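Local coordinates for cellulase (PDB 5I2U), which probably hydrolyses the beta-1,4 links of cellulose as a salt-tolerant member of glycoside hydrolase family 5, built on a TIM barrel, at residues 262-267 / 315-320; 284-289 / 294-299. All coordinates share one frame; numbering follows the deposited sequence.

Both contacts belong to the last part of the TIM barrel, with centres about 14 Å apart. Contact 1 packs helix 264-276 against helix 313-325, the two outer helices that precede and follow strand 281-286 in the chain. Contact 2 lies where that strand runs out into its C-terminal loop, and along the chain it is nested inside the span closed by contact 1. They meet through Met295: its CE lies 3.4 Å from Thr318 OG1, and its CB 3.6 Å from Gly315 CA. The C-terminal ends of the strands carry the active site in this fold; contact 2 is on that side, and glycerol, probably from the crystallisation liquor, hydrogen-bonds Asp288 and Lys289 there.

Contact 1: residues 262-267 / 315-320; sequences LGIEEW and GKLTRN
Leu317 reaches from helix 313-325 to the indole of Trp267 in the first turn of helix 264-276, and these two residues carry most of the buried surface. The leucine branch point makes the nearest approach, CG standing 3.7 Å from Trp267 CD1, with CD2 at 3.8 Å and CD1 at 3.9 Å from the same ring atom. The pyrrole part of the indole thus receives the isopropyl end (CG and both methyls), which comes to it obliquely. The two side chains run past each other in opposite directions, each starting from its own helix. With CG anti to the backbone N (chi1 175°), the Trp267 ring extends across the gap between the helices. Its NE1 is hydrogen-bonded to Ser321 OG, one turn beyond Leu317, and Trp314 meets the indole edge-to-face, which is likely to fix how the ring is turned. Leu317 CD2 also meets Ile264, whose CG1 lies 4.0 Å away, and, more loosely, Leu262, whose CD2 is at 4.5 Å. Gly263 is the N-cap, and its carbonyl accepts the bond from Trp267 N that closes the first helical turn. With an alanine at Leu317, the isopropyl group is gone, which would probably open a gap beside the pyrrole ring and cost Ile264 CG1 its contact. Between these segments no hydrogen bond or salt bridge forms; the two barrel helices are joined here by dispersion and the hydrophobic effect, with the indole N-H supplying a directional tie just beyond.

Contact 2: residues 284-289 / 294-299; sequences WSVSDK and SMLLPR
Backbone hydrogen bonds fold the loop 294-299 back against the end of strand 281-286, the last strand of the barrel, in a largely buried contact. Met295 N approaches Ser285 O (2.9 Å) nearly along the C=O axis, with an N-H...O angle of 155°. Leu296 N bonds to Ser287 O at 3.1 Å, tilted 20° from the carbonyl plane. Between these two acceptors Val286 is the centre of an inverse gamma turn. The hydroxyls of Ser285, Ser287 and Ser294 form a hydrogen-bonded chain: Ser287 OG lies 2.5 Å from Ser285 OG and 2.6 Å from Ser294 OG. Its chi1 of 57° sets that hydroxyl between the backbone N and the carbonyl carbon, within reach of both neighbours. Ser294 OG also takes a weak bond from Lys289 N and is bonded to Glu291. On the apolar side, Val286 divides its methyls, CG1 resting 3.8 Å from Leu296 CD1 and CG2 against Met295 SD. The extended methionine runs on until Met295 CE lies 3.5 Å from Trp284 C, beside the cis peptide that joins Trp284 to Ser285. Farther out, Pro298 CG packs on Asp288 O (3.4 Å), while Arg69 and a glycerol hold the Asp288 carboxylate. Two strand-end carbonyls thus take loop N-H groups and the serine hydroxyls one another, while Lys312 and Trp314 serve Ser294 O and Trp284 O, tying loop to strand end at the barrel's C-terminal rim.

Contact 1: residues 262-267 / 315-320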
loop_
_atom_site.group_PDB
_atom_site.type_symbol
_atom_site.label_atom_id
_atom_site.label_comp_id
_atom_site.label_asym_id
_atom_site.label_seq_id
_atom_site.Cartn_x
_atom_site.Cartn_y
_atom_site.Cartn_z
ATOM N N LEU A 262 -12.743 -5.906 -16.079
ATOM C CA LEU A 262 -11.329 -5.578 -16.043
ATOM C C LEU A 262 -11.114 -4.505 -17.106
ATOM O O LEU A 262 -11.181 -4.800 -18.290
ATOM C CB LEU A 262 -10.469 -6.826 -16.299
ATOM C CG LEU A 262 -8.955 -6.669 -16.123
ATOM C CD1 LEU A 262 -8.577 -6.131 -14.746
ATOM C CD2 LEU A 262 -8.256 -7.998 -16.378
ATOM N N GLY A 263 -10.886 -3.267 -16.677
ATOM C CA GLY A 263 -10.664 -2.145 -17.600
ATOM C C GLY A 263 -9.215 -2.036 -18.025
ATOM O O GLY A 263 -8.463 -1.224 -17.489
ATOM N N ILE A 264 -8.838 -2.824 -19.023
ATOM C CA ILE A 264 -7.432 -2.939 -19.445
ATOM C C ILE A 264 -6.829 -1.658 -20.009
ATOM O O ILE A 264 -5.688 -1.314 -19.671
ATOM C CB ILE A 264 -7.250 -4.094 -20.446
ATOM C CG1 ILE A 264 -7.492 -5.407 -19.701
ATOM C CG2 ILE A 264 -5.855 -4.091 -21.088
ATOM C CD1 ILE A 264 -7.681 -6.600 -20.594
ATOM N N GLU A 265 -7.584 -0.963 -20.863
ATOM C CA GLU A 265 -7.129 0.311 -21.411
ATOM C C GLU A 265 -7.034 1.369 -20.315
ATOM O O GLU A 265 -6.047 2.098 -20.240
ATOM C CB GLU A 265 -8.013 0.763 -22.588
ATOM C CG GLU A 265 -7.907 -0.173 -23.752
ATOM C CD GLU A 265 -8.052 0.530 -25.085
ATOM O OE1 GLU A 265 -9.176 0.984 -25.379
ATOM O OE2 GLU A 265 -7.038 0.636 -25.823
ATOM N N GLU A 266 -8.039 1.409 -19.438
ATOM C CA GLU A 266 -8.065 2.343 -18.309
ATOM C C GLU A 266 -6.885 2.093 -17.351
ATOM O O GLU A 266 -6.272 3.044 -16.862
ATOM C CB GLU A 266 -9.396 2.264 -17.546
ATOM C CG GLU A 266 -10.628 2.690 -18.348
ATOM C CD GLU A 266 -11.243 1.571 -19.196
ATOM O OE1 GLU A 266 -10.552 0.578 -19.522
ATOM O OE2 GLU A 266 -12.432 1.683 -19.541
ATOM N N TRP A 267 -6.579 0.821 -17.081
ATOM C CA TRP A 267 -5.383 0.459 -16.325
ATOM C C TRP A 267 -4.109 1.018 -16.961
ATOM O O TRP A 267 -3.289 1.634 -16.268
ATOM C CB TRP A 267 -5.252 -1.066 -16.161
ATOM C CG TRP A 267 -3.978 -1.476 -15.491
ATOM C CD1 TRP A 267 -2.903 -2.101 -16.065
ATOM C CD2 TRP A 267 -3.632 -1.249 -14.134
ATOM N NE1 TRP A 267 -1.908 -2.301 -15.131
ATOM C CE2 TRP A 267 -2.333 -1.791 -13.934
ATOM C CE3 TRP A 267 -4.296 -0.654 -13.052
ATOM C CZ2 TRP A 267 -1.684 -1.748 -12.698
ATOM C CZ3 TRP A 267 -3.657 -0.621 -11.813
ATOM C CH2 TRP A 267 -2.355 -1.162 -11.650
ATOM N N GLY A 315 -4.120 -10.912 -12.662
ATOM C CA GLY A 315 -2.803 -11.379 -12.218
ATOM C C GLY A 315 -1.742 -11.217 -13.290
ATOM O O GLY A 315 -0.673 -10.662 -13.031
ATOM N N LYS A 316 -2.047 -11.691 -14.493
ATOM C CA LYS A 316 -1.141 -11.546 -15.624
ATOM C C LYS A 316 -0.843 -10.079 -15.948
ATOM O O LYS A 316 0.316 -9.709 -16.187
ATOM C CB LYS A 316 -1.711 -12.250 -16.865
ATOM C CG LYS A 316 -1.725 -13.770 -16.790
ATOM C CD LYS A 316 -2.225 -14.368 -18.101
ATOM C CE LYS A 316 -2.121 -15.887 -18.141
ATOM N NZ LYS A 316 -3.237 -16.532 -17.385
ATOM N N LEU A 317 -1.896 -9.270 -15.991
ATOM C CA LEU A 317 -1.773 -7.850 -16.274
ATOM C C LEU A 317 -0.944 -7.116 -15.204
ATOM O O LEU A 317 -0.125 -6.244 -15.534
ATOM C CB LEU A 317 -3.166 -7.228 -16.384
ATOM C CG LEU A 317 -3.258 -5.742 -16.720
ATOM C CD1 LEU A 317 -2.510 -5.441 -18.008
ATOM C CD2 LEU A 317 -4.716 -5.325 -16.837
ATOM N N THR A 318 -1.151 -7.482 -13.937
ATOM C CA THR A 318 -0.359 -6.935 -12.824
ATOM C C THR A 318 1.114 -7.358 -12.913
ATOM O O THR A 318 2.017 -6.532 -12.772
ATOM C CB THR A 318 -0.932 -7.368 -11.438
ATOM O OG1 THR A 318 -2.264 -6.858 -11.275
ATOM C CG2 THR A 318 -0.072 -6.849 -10.300
ATOM N N ARG A 319 1.351 -8.645 -13.117
ATOM C CA ARG A 319 2.709 -9.164 -13.202
ATOM C C ARG A 319 3.467 -8.471 -14.316
ATOM O O ARG A 319 4.597 -8.036 -14.111
ATOM C CB ARG A 319 2.696 -10.678 -13.423
ATOM C CG ARG A 319 4.064 -11.327 -13.433
ATOM C CD ARG A 319 3.965 -12.836 -13.547
ATOM N NE ARG A 319 5.281 -13.438 -13.733
ATOM C CZ ARG A 319 5.951 -13.467 -14.892
ATOM N NH1 ARG A 319 5.449 -12.923 -16.013
ATOM N NH2 ARG A 319 7.133 -14.057 -14.934
ATOM N N ASN A 320 2.846 -8.384 -15.489
ATOM C CA ASN A 320 3.479 -7.751 -16.648
ATOM C C ASN A 320 3.726 -6.281 -16.417
ATOM O O ASN A 320 4.810 -5.793 -16.725
ATOM C CB ASN A 320 2.655 -7.932 -17.932
ATOM C CG ASN A 320 2.638 -9.369 -18.428
ATOM O OD1 ASN A 320 3.587 -10.125 -18.239
ATOM N ND2 ASN A 320 1.548 -9.749 -19.063
#

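Contact 2: residues 284-289 / 294-299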
loop_
_atom_site.group_PDB
_atom_site.type_symbol
_atom_site.label_atom_id
_atom_site.label_comp_id
_atom_site.label_asym_id
_atom_site.label_seq_id
_atom_site.Cartn_x
_atom_site.Cartn_y
_atom_site.Cartn_z
ATOM N N TRP A 284 -3.723 -4.402 -6.170
ATOM C CA TRP A 284 -4.565 -5.244 -5.269
ATOM C C TRP A 284 -5.396 -6.274 -6.064
ATOM O O TRP A 284 -6.012 -5.888 -7.060
ATOM C CB TRP A 284 -5.519 -4.315 -4.532
ATOM C CG TRP A 284 -6.553 -4.939 -3.625
ATOM C CD1 TRP A 284 -7.780 -5.434 -3.983
ATOM C CD2 TRP A 284 -6.451 -5.108 -2.211
ATOM N NE1 TRP A 284 -8.434 -5.918 -2.883
ATOM C CE2 TRP A 284 -7.648 -5.726 -1.778
ATOM C CE3 TRP A 284 -5.452 -4.827 -1.267
ATOM C CZ2 TRP A 284 -7.888 -6.041 -0.431
ATOM C CZ3 TRP A 284 -5.693 -5.130 0.068
ATOM C CH2 TRP A 284 -6.909 -5.724 0.475
ATOM N N SER A 285 -5.485 -7.558 -5.684
ATOM C CA SER A 285 -4.852 -8.188 -4.520
ATOM C C SER A 285 -4.347 -9.572 -4.867
ATOM O O SER A 285 -4.940 -10.292 -5.710
ATOM C CB SER A 285 -5.830 -8.328 -3.338
ATOM O OG SER A 285 -7.013 -9.027 -3.677
ATOM N N VAL A 286 -3.293 -9.962 -4.151
ATOM C CA VAL A 286 -2.724 -11.312 -4.245
ATOM C C VAL A 286 -3.597 -12.188 -3.360
ATOM O O VAL A 286 -3.351 -12.343 -2.162
ATOM C CB VAL A 286 -1.260 -11.372 -3.784
ATOM C CG1 VAL A 286 -0.722 -12.780 -3.919
ATOM C CG2 VAL A 286 -0.400 -10.391 -4.575
ATOM N N SER A 287 -4.633 -12.723 -3.977
ATOM C CA SER A 287 -5.692 -13.466 -3.303
ATOM C C SER A 287 -6.413 -14.319 -4.366
ATOM O O SER A 287 -6.172 -14.141 -5.563
ATOM C CB SER A 287 -6.671 -12.486 -2.627
ATOM O OG SER A 287 -7.249 -11.545 -3.547
ATOM N N ASP A 288 -7.304 -15.211 -3.930
ATOM C CA ASP A 288 -7.929 -16.212 -4.806
ATOM C C ASP A 288 -9.454 -16.347 -4.685
ATOM O O ASP A 288 -10.027 -17.386 -4.958
ATOM C CB ASP A 288 -7.242 -17.578 -4.633
ATOM C CG ASP A 288 -7.169 -18.047 -3.187
ATOM O OD1 ASP A 288 -7.650 -17.343 -2.280
ATOM O OD2 ASP A 288 -6.572 -19.128 -2.945
ATOM N N LYS A 289 -10.115 -15.270 -4.295
ATOM C CA LYS A 289 -11.567 -15.233 -4.277
ATOM C C LYS A 289 -12.048 -15.222 -5.734
ATOM O O LYS A 289 -11.291 -14.839 -6.621
ATOM C CB LYS A 289 -12.007 -13.986 -3.513
ATOM C CG LYS A 289 -13.506 -13.746 -3.376
ATOM C CD LYS A 289 -13.717 -12.628 -2.362
ATOM C CE LYS A 289 -15.142 -12.096 -2.331
ATOM N NZ LYS A 289 -15.262 -10.959 -1.375
ATOM N N SER A 294 -8.900 -10.448 -7.601
ATOM C CA SER A 294 -8.084 -11.509 -6.955
ATOM C C SER A 294 -7.202 -12.080 -8.035
ATOM O O SER A 294 -7.706 -12.637 -9.014
ATOM C CB SER A 294 -8.958 -12.619 -6.346
ATOM O OG SER A 294 -9.229 -12.377 -4.972
ATOM N N MET A 295 -5.891 -11.937 -7.884
ATOM C CA MET A 295 -4.947 -12.230 -8.993
ATOM C C MET A 295 -4.696 -13.715 -9.296
ATOM O O MET A 295 -4.172 -14.029 -10.369
ATOM C CB MET A 295 -3.606 -11.560 -8.715
ATOM C CG MET A 295 -3.667 -10.043 -8.716
ATOM S SD MET A 295 -2.165 -9.273 -8.069
ATOM C CE MET A 295 -2.739 -7.577 -7.939
ATOM N N LEU A 296 -5.027 -14.611 -8.356
ATOM C CA LEU A 296 -4.659 -16.036 -8.456
ATOM C C LEU A 296 -5.865 -16.970 -8.428
ATOM O O LEU A 296 -6.881 -16.659 -7.834
ATOM C CB LEU A 296 -3.743 -16.417 -7.293
ATOM C CG LEU A 296 -2.444 -15.619 -7.135
ATOM C CD1 LEU A 296 -1.802 -15.924 -5.784
ATOM C CD2 LEU A 296 -1.486 -15.914 -8.278
ATOM N N LEU A 297 -5.731 -18.128 -9.064
ATOM C CA LEU A 297 -6.713 -19.209 -8.909
ATOM C C LEU A 297 -6.512 -19.918 -7.562
ATOM O O LEU A 297 -5.392 -19.980 -7.071
ATOM C CB LEU A 297 -6.576 -20.244 -10.022
ATOM C CG LEU A 297 -6.878 -19.791 -11.441
ATOM C CD1 LEU A 297 -6.787 -20.990 -12.373
ATOM C CD2 LEU A 297 -8.252 -19.142 -11.556
ATOM N N PRO A 298 -7.599 -20.441 -6.959
ATOM C CA PRO A 298 -7.481 -21.187 -5.696
ATOM C C PRO A 298 -6.499 -22.351 -5.723
ATOM O O PRO A 298 -5.913 -22.658 -4.709
ATOM C CB PRO A 298 -8.911 -21.679 -5.457
ATOM C CG PRO A 298 -9.749 -20.587 -6.055
ATOM C CD PRO A 298 -9.008 -20.102 -7.257
ATOM N N ARG A 299 -6.323 -22.967 -6.887
ATOM C CA ARG A 299 -5.364 -24.048 -7.084
ATOM C C ARG A 299 -3.925 -23.656 -6.815
ATOM O O ARG A 299 -3.106 -24.517 -6.524
ATOM C CB ARG A 299 -5.477 -24.578 -8.516
ATOM C CG ARG A 299 -4.563 -25.753 -8.837
ATOM C CD ARG A 299 -5.073 -26.524 -10.037
ATOM N NE ARG A 299 -5.345 -25.653 -11.177
ATOM C CZ ARG A 299 -4.451 -25.259 -12.089
ATOM N NH1 ARG A 299 -3.179 -25.659 -12.031
ATOM N NH2 ARG A 299 -4.841 -24.448 -13.070
#